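Side-chain contacts in TSC1 N-terminal domain (Chaetomium thermophilum, PDB 7A0M), which probably binds lysosomal phosphoinositides as the N-terminal part of TSC1, serving translocation of the TSC complex and regulation of mTORC1: residues Ala194-Arg199 and Asn203-Leu208; Pro227-Ile232 and Ile250-Leu255; Leu233-Lys238 and Thr242-Leu247. One frame throughout, in Å; residues are numbered along the deposited sequence.

Contact 1 of 3, residues Ala194-Arg199 and Asn203-Leu208; sequences AFVLRR and NSAFSL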
loop_
_atom_site.group_PDB
_atom_site.type_symbol
_atom_site.label_atom_id
_atom_site.label_comp_id
_atom_site.label_asym_id
_atom_site.label_seq_id
_atom_site.Cartn_x
_atom_site.Cartn_y
_atom_site.Cartn_z
ATOM N N ALA B 194 30.999 -26.154 -0.014
ATOM C CA ALA B 194 32.140 -26.463 -0.872
ATOM C C ALA B 194 31.742 -26.475 -2.343
ATOM O O ALA B 194 32.501 -26.010 -3.202
ATOM C CB ALA B 194 32.751 -27.805 -0.470
ATOM N N PHE B 195 30.557 -27.001 -2.655
ATOM C CA PHE B 195 30.085 -27.023 -4.033
ATOM C C PHE B 195 29.544 -25.674 -4.491
ATOM O O PHE B 195 29.518 -25.412 -5.699
ATOM C CB PHE B 195 29.015 -28.103 -4.210
ATOM C CG PHE B 195 29.549 -29.505 -4.111
ATOM C CD1 PHE B 195 29.668 -30.136 -2.884
ATOM C CD2 PHE B 195 29.932 -30.193 -5.252
ATOM C CE1 PHE B 195 30.163 -31.426 -2.798
ATOM C CE2 PHE B 195 30.423 -31.482 -5.172
ATOM C CZ PHE B 195 30.538 -32.099 -3.943
ATOM N N VAL B 196 29.111 -24.820 -3.563
ATOM C CA VAL B 196 28.702 -23.470 -3.939
ATOM C C VAL B 196 29.910 -22.644 -4.363
ATOM O O VAL B 196 29.806 -21.788 -5.252
ATOM C CB VAL B 196 27.933 -22.807 -2.781
ATOM C CG1 VAL B 196 27.541 -21.380 -3.138
ATOM C CG2 VAL B 196 26.698 -23.623 -2.436
ATOM N N LEU B 197 31.073 -22.893 -3.757
ATOM C CA LEU B 197 32.272 -22.137 -4.099
ATOM C C LEU B 197 32.801 -22.475 -5.486
ATOM O O LEU B 197 33.574 -21.690 -6.046
ATOM C CB LEU B 197 33.364 -22.373 -3.054
ATOM C CG LEU B 197 33.093 -21.798 -1.663
ATOM C CD1 LEU B 197 34.144 -22.272 -0.672
ATOM C CD2 LEU B 197 33.054 -20.280 -1.721
ATOM N N ARG B 198 32.412 -23.615 -6.049
ATOM C CA ARG B 198 32.812 -23.977 -7.402
ATOM C C ARG B 198 31.783 -23.455 -8.397
ATOM O O ARG B 198 30.587 -23.733 -8.265
ATOM C CB ARG B 198 32.970 -25.492 -7.539
ATOM C CG ARG B 198 34.187 -26.066 -6.822
ATOM C CD ARG B 198 35.502 -25.583 -7.433
ATOM N NE ARG B 198 36.061 -24.433 -6.724
ATOM C CZ ARG B 198 36.164 -23.210 -7.234
ATOM N NH1 ARG B 198 35.752 -22.965 -8.470
ATOM N NH2 ARG B 198 36.687 -22.230 -6.508
ATOM N N ARG B 199 32.260 -22.697 -9.387
ATOM C CA ARG B 199 31.360 -22.092 -10.366
ATOM C C ARG B 199 30.606 -23.150 -11.162
ATOM O O ARG B 199 29.401 -23.012 -11.405
ATOM C CB ARG B 199 32.155 -21.181 -11.301
ATOM C CG ARG B 199 31.590 -21.065 -12.705
ATOM C CD ARG B 199 32.556 -20.334 -13.617
ATOM N NE ARG B 199 33.912 -20.859 -13.497
ATOM C CZ ARG B 199 34.382 -21.886 -14.198
ATOM N NH1 ARG B 199 33.603 -22.503 -15.076
ATOM N NH2 ARG B 199 35.630 -22.296 -14.021
ATOM N N ASN B 203 24.987 -23.703 -9.794
ATOM C CA ASN B 203 23.578 -23.801 -10.165
ATOM C C ASN B 203 22.923 -25.019 -9.526
ATOM O O ASN B 203 21.814 -24.931 -8.984
ATOM C CB ASN B 203 23.433 -23.839 -11.686
ATOM C CG ASN B 203 23.694 -22.490 -12.332
ATOM O OD1 ASN B 203 23.655 -21.453 -11.667
ATOM N ND2 ASN B 203 23.956 -22.496 -13.633
ATOM N N SER B 204 23.591 -26.172 -9.586
ATOM C CA SER B 204 23.031 -27.379 -8.986
ATOM C C SER B 204 22.990 -27.273 -7.465
ATOM O O SER B 204 22.020 -27.710 -6.833
ATOM C CB SER B 204 23.840 -28.601 -9.418
ATOM O OG SER B 204 23.673 -28.865 -10.801
ATOM N N ALA B 205 24.034 -26.698 -6.862
ATOM C CA ALA B 205 24.067 -26.551 -5.409
ATOM C C ALA B 205 22.932 -25.664 -4.910
ATOM O O ALA B 205 22.283 -25.983 -3.907
ATOM C CB ALA B 205 25.419 -25.991 -4.968
ATOM N N PHE B 206 22.680 -24.544 -5.592
ATOM C CA PHE B 206 21.577 -23.675 -5.195
ATOM C C PHE B 206 20.232 -24.361 -5.394
ATOM O O PHE B 206 19.302 -24.158 -4.604
ATOM C CB PHE B 206 21.635 -22.363 -5.976
ATOM C CG PHE B 206 22.651 -21.388 -5.451
ATOM C CD1 PHE B 206 23.156 -21.519 -4.169
ATOM C CD2 PHE B 206 23.103 -20.345 -6.242
ATOM C CE1 PHE B 206 24.091 -20.625 -3.682
ATOM C CE2 PHE B 206 24.039 -19.449 -5.761
ATOM C CZ PHE B 206 24.533 -19.589 -4.480
ATOM N N SER B 207 20.107 -25.172 -6.446
ATOM C CA SER B 207 18.878 -25.933 -6.653
ATOM C C SER B 207 18.656 -26.932 -5.525
ATOM O O SER B 207 17.537 -27.067 -5.015
ATOM C CB SER B 207 18.922 -26.645 -8.004
ATOM O OG SER B 207 18.979 -25.714 -9.071
ATOM N N LEU B 208 19.712 -27.645 -5.126
ATOM C CA LEU B 208 19.592 -28.597 -4.027
ATOM C C LEU B 208 19.271 -27.891 -2.716
ATOM O O LEU B 208 18.538 -28.428 -1.876
ATOM C CB LEU B 208 20.881 -29.408 -3.899
ATOM C CG LEU B 208 20.914 -30.487 -2.816
ATOM C CD1 LEU B 208 19.880 -31.564 -3.096
ATOM C CD2 LEU B 208 22.303 -31.086 -2.711
#

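Contact 2 of 3, residues Pro227-Ile232 and Ile250-Leu255; sequences PLFGNI and IALVML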
loop_
_atom_site.group_PDB
_atom_site.type_symbol
_atom_site.label_atom_id
_atom_site.label_comp_id
_atom_site.label_asym_id
_atom_site.label_seq_id
_atom_site.Cartn_x
_atom_site.Cartn_y
_atom_site.Cartn_z
ATOM N N PRO B 227 29.422 -20.969 6.634
ATOM C CA PRO B 227 29.772 -19.996 5.584
ATOM C C PRO B 227 28.814 -19.955 4.402
ATOM O O PRO B 227 29.028 -19.144 3.491
ATOM C CB PRO B 227 31.168 -20.457 5.135
ATOM C CG PRO B 227 31.231 -21.898 5.508
ATOM C CD PRO B 227 30.442 -22.023 6.772
ATOM N N LEU B 228 27.771 -20.789 4.373
ATOM C CA LEU B 228 26.909 -20.850 3.195
ATOM C C LEU B 228 26.146 -19.547 2.981
ATOM O O LEU B 228 26.012 -19.084 1.842
ATOM C CB LEU B 228 25.941 -22.027 3.307
ATOM C CG LEU B 228 25.007 -22.210 2.108
ATOM C CD1 LEU B 228 25.811 -22.330 0.825
ATOM C CD2 LEU B 228 24.116 -23.428 2.295
ATOM N N PHE B 229 25.629 -18.949 4.058
ATOM C CA PHE B 229 24.818 -17.740 3.924
ATOM C C PHE B 229 25.605 -16.607 3.275
ATOM O O PHE B 229 25.110 -15.938 2.359
ATOM C CB PHE B 229 24.287 -17.309 5.291
ATOM C CG PHE B 229 23.275 -16.201 5.225
ATOM C CD1 PHE B 229 21.990 -16.444 4.767
ATOM C CD2 PHE B 229 23.610 -14.916 5.616
ATOM C CE1 PHE B 229 21.057 -15.423 4.702
ATOM C CE2 PHE B 229 22.683 -13.893 5.557
ATOM C CZ PHE B 229 21.406 -14.146 5.099
ATOM N N GLY B 230 26.834 -16.371 3.742
ATOM C CA GLY B 230 27.655 -15.325 3.155
ATOM C C GLY B 230 27.957 -15.546 1.686
ATOM O O GLY B 230 28.078 -14.584 0.922
ATOM N N ASN B 231 28.078 -16.807 1.266
ATOM C CA ASN B 231 28.364 -17.094 -0.134
ATOM C C ASN B 231 27.125 -16.965 -1.009
ATOM O O ASN B 231 27.245 -16.695 -2.210
ATOM C CB ASN B 231 28.976 -18.488 -0.273
ATOM C CG ASN B 231 30.436 -18.523 0.133
ATOM O OD1 ASN B 231 31.187 -17.584 -0.133
ATOM N ND2 ASN B 231 30.846 -19.605 0.784
ATOM N N ILE B 232 25.935 -17.170 -0.439
ATOM C CA ILE B 232 24.705 -16.837 -1.154
ATOM C C ILE B 232 24.676 -15.348 -1.475
ATOM O O ILE B 232 24.411 -14.942 -2.613
ATOM C CB ILE B 232 23.473 -17.256 -0.333
ATOM C CG1 ILE B 232 23.453 -18.773 -0.129
ATOM C CG2 ILE B 232 22.195 -16.786 -1.014
ATOM C CD1 ILE B 232 22.465 -19.234 0.920
ATOM N N ILE B 250 16.135 -16.876 -4.870
ATOM C CA ILE B 250 15.063 -17.747 -4.397
ATOM C C ILE B 250 15.464 -18.412 -3.087
ATOM O O ILE B 250 14.665 -18.497 -2.147
ATOM C CB ILE B 250 14.697 -18.788 -5.471
ATOM C CG1 ILE B 250 14.043 -18.107 -6.674
ATOM C CG2 ILE B 250 13.773 -19.853 -4.897
ATOM C CD1 ILE B 250 13.733 -19.051 -7.817
ATOM N N ALA B 251 16.709 -18.885 -3.003
ATOM C CA ALA B 251 17.190 -19.479 -1.759
ATOM C C ALA B 251 17.182 -18.462 -0.625
ATOM O O ALA B 251 16.775 -18.779 0.499
ATOM C CB ALA B 251 18.592 -20.053 -1.957
ATOM N N LEU B 252 17.625 -17.233 -0.899
ATOM C CA LEU B 252 17.640 -16.203 0.135
ATOM C C LEU B 252 16.230 -15.876 0.616
ATOM O O LEU B 252 15.996 -15.736 1.821
ATOM C CB LEU B 252 18.332 -14.943 -0.386
ATOM C CG LEU B 252 18.422 -13.777 0.603
ATOM C CD1 LEU B 252 19.241 -14.168 1.824
ATOM C CD2 LEU B 252 19.005 -12.540 -0.065
ATOM N N VAL B 253 15.281 -15.748 -0.314
ATOM C CA VAL B 253 13.905 -15.422 0.059
ATOM C C VAL B 253 13.303 -16.524 0.925
ATOM O O VAL B 253 12.527 -16.254 1.849
ATOM C CB VAL B 253 13.061 -15.156 -1.203
ATOM C CG1 VAL B 253 11.585 -15.041 -0.855
ATOM C CG2 VAL B 253 13.536 -13.888 -1.897
HETATM N N MSE B 254 13.657 -17.777 0.652
HETATM C CA MSE B 254 13.135 -18.895 1.430
HETATM C C MSE B 254 13.768 -18.972 2.818
HETATM O O MSE B 254 13.170 -19.494 3.757
HETATM C CB MSE B 254 13.362 -20.219 0.689
HETATM C CG MSE B 254 12.618 -20.341 -0.634
HETATM SE SE MSE B 254 13.015 -22.003 -1.585
HETATM C CE MSE B 254 12.098 -23.257 -0.408
ATOM N N LEU B 255 14.985 -18.443 2.946
ATOM C CA LEU B 255 15.743 -18.620 4.179
ATOM C C LEU B 255 15.412 -17.554 5.217
ATOM O O LEU B 255 15.358 -17.849 6.417
ATOM C CB LEU B 255 17.239 -18.610 3.874
ATOM C CG LEU B 255 17.846 -19.870 3.256
ATOM C CD1 LEU B 255 19.205 -19.550 2.661
ATOM C CD2 LEU B 255 17.965 -20.961 4.300
#

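Contact 3 of 3, residues Leu233-Lys238 and Thr242-Leu247; sequences LQSLQK and TFTVNL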
loop_
_atom_site.group_PDB
_atom_site.type_symbol
_atom_site.label_atom_id
_atom_site.label_comp_id
_atom_site.label_asym_id
_atom_site.label_seq_id
_atom_site.Cartn_x
_atom_site.Cartn_y
_atom_site.Cartn_z
ATOM N N LEU B 233 24.945 -14.513 -0.469
ATOM C CA LEU B 233 24.998 -13.072 -0.688
ATOM C C LEU B 233 26.136 -12.700 -1.630
ATOM O O LEU B 233 26.015 -11.759 -2.424
ATOM C CB LEU B 233 25.157 -12.347 0.648
ATOM C CG LEU B 233 24.101 -12.652 1.713
ATOM C CD1 LEU B 233 24.248 -11.717 2.905
ATOM C CD2 LEU B 233 22.695 -12.570 1.137
ATOM N N GLN B 234 27.255 -13.424 -1.552
ATOM C CA GLN B 234 28.387 -13.135 -2.427
ATOM C C GLN B 234 28.051 -13.424 -3.885
ATOM O O GLN B 234 28.455 -12.673 -4.780
ATOM C CB GLN B 234 29.606 -13.938 -1.975
ATOM C CG GLN B 234 30.903 -13.557 -2.655
ATOM C CD GLN B 234 32.110 -13.815 -1.777
ATOM O OE1 GLN B 234 33.247 -13.560 -2.176
ATOM N NE2 GLN B 234 31.868 -14.288 -0.558
ATOM N N SER B 235 27.325 -14.514 -4.144
ATOM C CA SER B 235 26.857 -14.786 -5.499
ATOM C C SER B 235 25.911 -13.693 -5.982
ATOM O O SER B 235 25.978 -13.269 -7.142
ATOM C CB SER B 235 26.173 -16.151 -5.556
ATOM O OG SER B 235 25.641 -16.403 -6.846
ATOM N N LEU B 236 25.020 -13.228 -5.103
ATOM C CA LEU B 236 24.077 -12.178 -5.477
ATOM C C LEU B 236 24.784 -10.869 -5.807
ATOM O O LEU B 236 24.258 -10.058 -6.577
ATOM C CB LEU B 236 23.065 -11.970 -4.351
ATOM C CG LEU B 236 22.026 -13.078 -4.167
ATOM C CD1 LEU B 236 21.428 -13.028 -2.773
ATOM C CD2 LEU B 236 20.932 -12.961 -5.217
ATOM N N GLN B 237 25.969 -10.641 -5.236
ATOM C CA GLN B 237 26.699 -9.401 -5.470
ATOM C C GLN B 237 27.644 -9.472 -6.661
ATOM O O GLN B 237 27.943 -8.434 -7.261
ATOM C CB GLN B 237 27.512 -9.015 -4.230
ATOM C CG GLN B 237 26.693 -8.567 -3.036
ATOM C CD GLN B 237 27.572 -8.164 -1.868
ATOM O OE1 GLN B 237 27.412 -8.656 -0.753
ATOM N NE2 GLN B 237 28.509 -7.258 -2.121
ATOM N N LYS B 238 28.124 -10.661 -7.018
ATOM C CA LYS B 238 29.218 -10.774 -7.978
ATOM C C LYS B 238 28.868 -11.554 -9.233
ATOM O O LYS B 238 29.298 -11.167 -10.323
ATOM C CB LYS B 238 30.437 -11.429 -7.311
ATOM C CG LYS B 238 30.995 -10.659 -6.128
ATOM C CD LYS B 238 32.096 -11.448 -5.441
ATOM C CE LYS B 238 32.639 -10.707 -4.231
ATOM N NZ LYS B 238 33.901 -11.321 -3.736
ATOM N N THR B 242 22.100 -14.274 -15.084
ATOM C CA THR B 242 20.754 -14.016 -14.581
ATOM C C THR B 242 20.162 -15.261 -13.930
ATOM O O THR B 242 19.447 -15.168 -12.926
ATOM C CB THR B 242 19.853 -13.525 -15.714
ATOM O OG1 THR B 242 20.505 -12.461 -16.418
ATOM C CG2 THR B 242 18.528 -13.018 -15.161
ATOM N N PHE B 243 20.457 -16.438 -14.488
ATOM C CA PHE B 243 19.925 -17.680 -13.937
ATOM C C PHE B 243 20.521 -17.983 -12.567
ATOM O O PHE B 243 19.798 -18.370 -11.641
ATOM C CB PHE B 243 20.190 -18.829 -14.910
ATOM C CG PHE B 243 19.552 -20.127 -14.508
ATOM C CD1 PHE B 243 18.215 -20.369 -14.772
ATOM C CD2 PHE B 243 20.296 -21.114 -13.883
ATOM C CE1 PHE B 243 17.626 -21.566 -14.407
ATOM C CE2 PHE B 243 19.714 -22.313 -13.518
ATOM C CZ PHE B 243 18.377 -22.539 -13.779
ATOM N N THR B 244 21.838 -17.818 -12.421
ATOM C CA THR B 244 22.492 -18.124 -11.152
ATOM C C THR B 244 22.005 -17.197 -10.045
ATOM O O THR B 244 21.653 -17.648 -8.949
ATOM C CB THR B 244 24.009 -18.023 -11.305
ATOM O OG1 THR B 244 24.435 -18.830 -12.410
ATOM C CG2 THR B 244 24.704 -18.501 -10.039
ATOM N N VAL B 245 21.990 -15.889 -10.314
ATOM C CA VAL B 245 21.582 -14.917 -9.302
ATOM C C VAL B 245 20.128 -15.138 -8.899
ATOM O O VAL B 245 19.763 -14.986 -7.727
ATOM C CB VAL B 245 21.818 -13.486 -9.819
ATOM C CG1 VAL B 245 21.309 -12.467 -8.821
ATOM C CG2 VAL B 245 23.296 -13.265 -10.105
ATOM N N ASN B 246 19.278 -15.509 -9.860
ATOM C CA ASN B 246 17.876 -15.761 -9.543
ATOM C C ASN B 246 17.721 -16.972 -8.631
ATOM O O ASN B 246 16.896 -16.959 -7.710
ATOM C CB ASN B 246 17.071 -15.952 -10.828
ATOM C CG ASN B 246 15.578 -16.003 -10.577
ATOM O OD1 ASN B 246 14.968 -15.008 -10.187
ATOM N ND2 ASN B 246 14.979 -17.167 -10.803
ATOM N N LEU B 247 18.499 -18.029 -8.875
ATOM C CA LEU B 247 18.502 -19.175 -7.969
ATOM C C LEU B 247 18.935 -18.767 -6.566
ATOM O O LEU B 247 18.289 -19.126 -5.574
ATOM C CB LEU B 247 19.414 -20.274 -8.512
ATOM C CG LEU B 247 18.866 -21.135 -9.647
ATOM C CD1 LEU B 247 19.868 -22.213 -10.021
ATOM C CD2 LEU B 247 17.533 -21.752 -9.255
#

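Contact 1 of 3, residues Ala194-Arg199 and Asn203-Leu208
Val196 and Ala205 mark where the two backbones come closest, their CA atoms 5.8 Å apart. Segment 194-199 runs from helix 185-196 into the short turn before helix 199-214, on which segment 203-208 lies. The small Ala205 suits so near an approach: its CB lies 3.7 Å from Val196 CG2 and, more loosely, 4.2 Å from Phe195 CB. The two methyls of Val196 divide their work. CG1, anti to the backbone N (chi1 178°), is directed at the far end of the Phe206 ring, 3.6 Å from its CE1 and 3.7 Å from its CZ, while CG2, beside the backbone N, faces the alanine. The valine and phenylalanine side chains cross at about a right angle. Branching at CB lets one residue serve two neighbours at once. With an alanine at this place both gamma methyls are gone, and the end of the Phe206 ring would probably lose its mate on this side and gain freedom to tilt. No hydrogen bond joins the segments. Within the second, Ser207 OG gives a 2.9 Å bond to Asn203 O, reaching it from the face opposite to that used by Ser207 N, so the serine's polar end is satisfied by its own helix. Around this apolar junction, Phe195 turns its ring onto helix 142-153, Val196 also meets Leu228 of helix 228-238, and Phe206 reaches both that helix and helix 242-255.

Contact 2 of 3, residues Pro227-Ile232 and Ile250-Leu255
Phe229 and Ile232 of helix 228-238 meet Leu252 and Leu255 of helix 242-255 in a purely apolar, buried helix-helix contact near the middle of the chain. The short segments run in broadly opposite directions, at 131° to each other, and their axes stay 10.9 Å apart at the closest. Such a separation calls for long side chains, and each of the four residues extends well beyond its CB. From Phe229 the ring leaves with CG anti to the backbone N (chi1 -171°), a setting that carries the far end of the ring to Leu252: CE1 lies 3.6 Å and CZ 3.9 Å from the CD1 methyl. Leu252 CG is likewise anti to its own N, which extends the leucine toward the ring; the two side chains cross obliquely. One turn along, Ile232 uses two branches. Its CD1 touches Leu255 CD1 at 3.7 Å, methyl against methyl, whereas CG2 lies 4.3 Å from Leu252 CB in a looser approach. Beta-branched isoleucine can thereby address two residues of the facing helix. The Phe229 ring also makes edge-to-face contacts with Tyr266 and Phe259, Leu252 rests on Tyr326 of helix 323-333, and Ile232 meets Leu209 of helix 199-214. The two helices, consecutive in the chain, form an alpha-alpha hairpin whose apolar faces meet here, an arrangement consistent with a solenoid-like stack of such hairpins.

Contact 3 of 3, residues Leu233-Lys238 and Thr242-Leu247
Leu236 and Val245 face each other near the closed end of an alpha-alpha hairpin, in which helix 228-238 turns back into helix 242-255. The segments lie at 146° with axes 8.9 Å apart at their closest, and the CA atoms of this pair approach to 5.3 Å. From Leu236 CB, which acts as a spacer, the chain passes to CG, placed beside the backbone N and anti to the carbonyl carbon (chi1 -72°). There it forks. CD1 turns to Leu252, further along the partner helix; CD2 points across the hairpin, 3.7 Å from Val245 CG1 and 3.4 Å from Val245 O. A leucine fits because its forked end can pack on side chain and backbone together, while the compact valine lets the helices come near. The other methyl, Val245 CG2, sits 4.0 Å from Ser235 O. Ser235 is small enough for this tight interface, and its hydroxyl bonds to Asp239; Thr244 likewise sends OG1 to Asn203 OD1 of helix 199-214. That leaves Thr244 CG2, anti to the backbone N, to approach Ser235 OG at 3.9 Å, a van der Waals contact of methyl with oxygen.

How the contacts relate
All three are core contacts, none a surface one, and no hydrogen bond joins their paired segments, yet they differ in position and spacing. Contacts 1 and 2 are centred about 11 Å from the chain's centre; contact 3, equally buried, is simply further out, at about 17 Å. Contacts 2 and 3 join the same pair of helices, 228-238 and 242-255: contact 3 holds them near their connecting turn, where a leucine and a valine meet beside a serine and a threonine, and contact 2 where they stand wider apart, filled by larger hydrocarbon groups. Contact 1 belongs to the preceding pair of helices and combines a close alanine with a phenylalanine. That ring, Phe206, links the set, packing on Ile232 of contact 2 and Ser235 of contact 3.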